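Local coordinates for hypothetical membrane spanning protein (Thermus thermophilus, PDB 2VPZ) that probably forms the quinone-binding membrane subunit of a polysulfide reductase, an NrfD-like helical protein that exchanges electrons with the membrane quinone pool, at residues A46-Y49 with T50-L54. Sequence-based numbering, arbitrary orientation.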
loop_
_atom_site.group_PDB
_atom_site.type_symbol
_atom_site.label_atom_id
_atom_site.label_comp_id
_atom_site.label_asym_id
_atom_site.label_seq_id
_atom_site.Cartn_x
_atom_site.Cartn_y
_atom_site.Cartn_z
ATOM N N ALA C 46 27.398 7.998 58.182
ATOM C CA ALA C 46 26.143 7.459 57.690
ATOM C C ALA C 46 24.900 8.244 58.135
ATOM O O ALA C 46 23.871 8.236 57.466
ATOM C CB ALA C 46 25.995 5.969 58.126
ATOM N N ARG C 47 25.022 8.961 59.240
ATOM C CA ARG C 47 23.913 9.708 59.819
ATOM C C ARG C 47 23.469 11.002 59.140
ATOM O O ARG C 47 22.269 11.274 58.990
ATOM C CB ARG C 47 24.184 9.943 61.304
ATOM C CG ARG C 47 23.843 8.765 62.206
ATOM C CD ARG C 47 22.380 8.874 62.637
ATOM N NE ARG C 47 22.089 10.144 63.308
ATOM C CZ ARG C 47 20.989 10.399 63.999
ATOM N NH1 ARG C 47 20.076 9.446 64.105
ATOM N NH2 ARG C 47 20.791 11.577 64.586
ATOM N N ARG C 48 24.443 11.805 58.756
ATOM C CA ARG C 48 24.170 13.059 58.094
ATOM C C ARG C 48 23.950 12.824 56.590
ATOM O O ARG C 48 23.288 13.619 55.937
ATOM C CB ARG C 48 25.299 14.066 58.325
ATOM C CG ARG C 48 26.589 13.686 57.647
ATOM C CD ARG C 48 27.714 14.585 58.087
ATOM N NE ARG C 48 27.955 15.685 57.167
ATOM C CZ ARG C 48 29.069 15.820 56.460
ATOM N NH1 ARG C 48 30.023 14.914 56.587
ATOM N NH2 ARG C 48 29.218 16.847 55.633
ATOM N N TYR C 49 24.492 11.750 56.022
ATOM C CA TYR C 49 24.209 11.499 54.609
ATOM C C TYR C 49 22.729 11.084 54.487
ATOM O O TYR C 49 22.074 11.339 53.479
ATOM C CB TYR C 49 25.147 10.468 53.961
ATOM C CG TYR C 49 26.379 11.131 53.357
ATOM C CD1 TYR C 49 27.525 11.355 54.128
ATOM C CD2 TYR C 49 26.362 11.609 52.045
ATOM C CE1 TYR C 49 28.622 12.043 53.610
ATOM C CE2 TYR C 49 27.449 12.302 51.512
ATOM C CZ TYR C 49 28.582 12.518 52.301
ATOM O OH TYR C 49 29.665 13.194 51.786
ATOM N N THR C 50 22.194 10.490 55.546
ATOM C CA THR C 50 20.807 10.094 55.571
ATOM C C THR C 50 19.900 11.353 55.686
ATOM O O THR C 50 18.845 11.456 55.031
ATOM C CB THR C 50 20.543 9.073 56.727
ATOM O OG1 THR C 50 21.492 8.016 56.649
ATOM C CG2 THR C 50 19.112 8.511 56.648
ATOM N N LEU C 51 20.318 12.347 56.472
ATOM C CA LEU C 51 19.533 13.580 56.596
ATOM C C LEU C 51 19.343 14.240 55.201
ATOM O O LEU C 51 18.222 14.618 54.843
ATOM C CB LEU C 51 20.152 14.620 57.574
ATOM C CG LEU C 51 19.377 15.956 57.679
ATOM C CD1 LEU C 51 17.954 15.740 58.271
ATOM C CD2 LEU C 51 20.151 16.988 58.531
ATOM N N TYR C 52 20.443 14.344 54.452
ATOM C CA TYR C 52 20.575 14.914 53.087
ATOM C C TYR C 52 19.747 14.198 51.998
ATOM O O TYR C 52 19.119 14.827 51.107
ATOM C CB TYR C 52 22.037 14.854 52.652
ATOM C CG TYR C 52 23.106 15.572 53.437
ATOM C CD1 TYR C 52 24.446 15.243 53.237
ATOM C CD2 TYR C 52 22.832 16.650 54.305
ATOM C CE1 TYR C 52 25.493 15.919 53.841
ATOM C CE2 TYR C 52 23.879 17.359 54.948
ATOM C CZ TYR C 52 25.212 16.976 54.707
ATOM O OH TYR C 52 26.240 17.674 55.295
ATOM N N ALA C 53 19.806 12.873 52.010
ATOM C CA ALA C 53 19.052 12.068 51.059
ATOM C C ALA C 53 17.562 12.306 51.376
ATOM O O ALA C 53 16.728 12.305 50.466
ATOM C CB ALA C 53 19.424 10.557 51.189
ATOM N N LEU C 54 17.235 12.547 52.649
ATOM C CA LEU C 54 15.849 12.843 53.052
ATOM C C LEU C 54 15.445 14.258 52.542
ATOM O O LEU C 54 14.320 14.474 52.087
ATOM C CB LEU C 54 15.636 12.794 54.590
ATOM C CG LEU C 54 15.794 11.512 55.409
ATOM C CD1 LEU C 54 15.496 11.747 56.928
ATOM C CD2 LEU C 54 14.879 10.391 54.840
#
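Arg48 turns its CG into the space between its own N and C (chi1 68°), and Tyr52 sets its CG beside its own backbone N (chi1 -60°). The two side chains therefore run side by side and point the same way, one turn apart on the same helix. A bend at chi3 turns the guanidinium so that it takes the phenol oxygen side-on with two nitrogens. Arg48 NE lies 3.2 Å from Tyr52 OH, and Arg48 NH2 lies 3.1 Å from the same oxygen. Both hydrogen bonds are bent, and the oxygen sits somewhat out of the guanidinium plane. The remaining nitrogen, NH1, forms a salt bridge with Glu45. The Tyr52 ring covers the carbonyl of Arg48, whose O is 3.2 Å from Tyr52 CG. That same O accepts the helical bond from Tyr52 N. The edge of Tyr52 also meets the face of Tyr49 in a T-shaped pair, with ring centroids 5.7 Å apart and planes at 74°. An alanine in place of Tyr52 is likely to leave Arg48 NE and NH2 without their shared acceptor and the Tyr49 face without its edge partner. Nearby on the helix, Thr50 OG1 donates a short bond to Ala46 O at 2.5 Å, approaching the carbonyl almost head-on. A threonine hydroxyl bonding to the carbonyl four residues back is a familiar pattern within helices. The backbone bond from Thr50 N to the same oxygen is weak, while Ala53 N to Tyr49 O is a normal helical bond at 3.1 Å. All this lies near the N-terminal end of helix 46-65, most of which falls in a predicted membrane span. Thr50 and Ala46 pack on helix 16-41, at His39, and Leu51 and Leu54 touch helix 88-107. Tyr49 OH bonds to Ser169, and Arg48 and Tyr52 rest on Leu167, in the loop between helices 148-166 and 175-189.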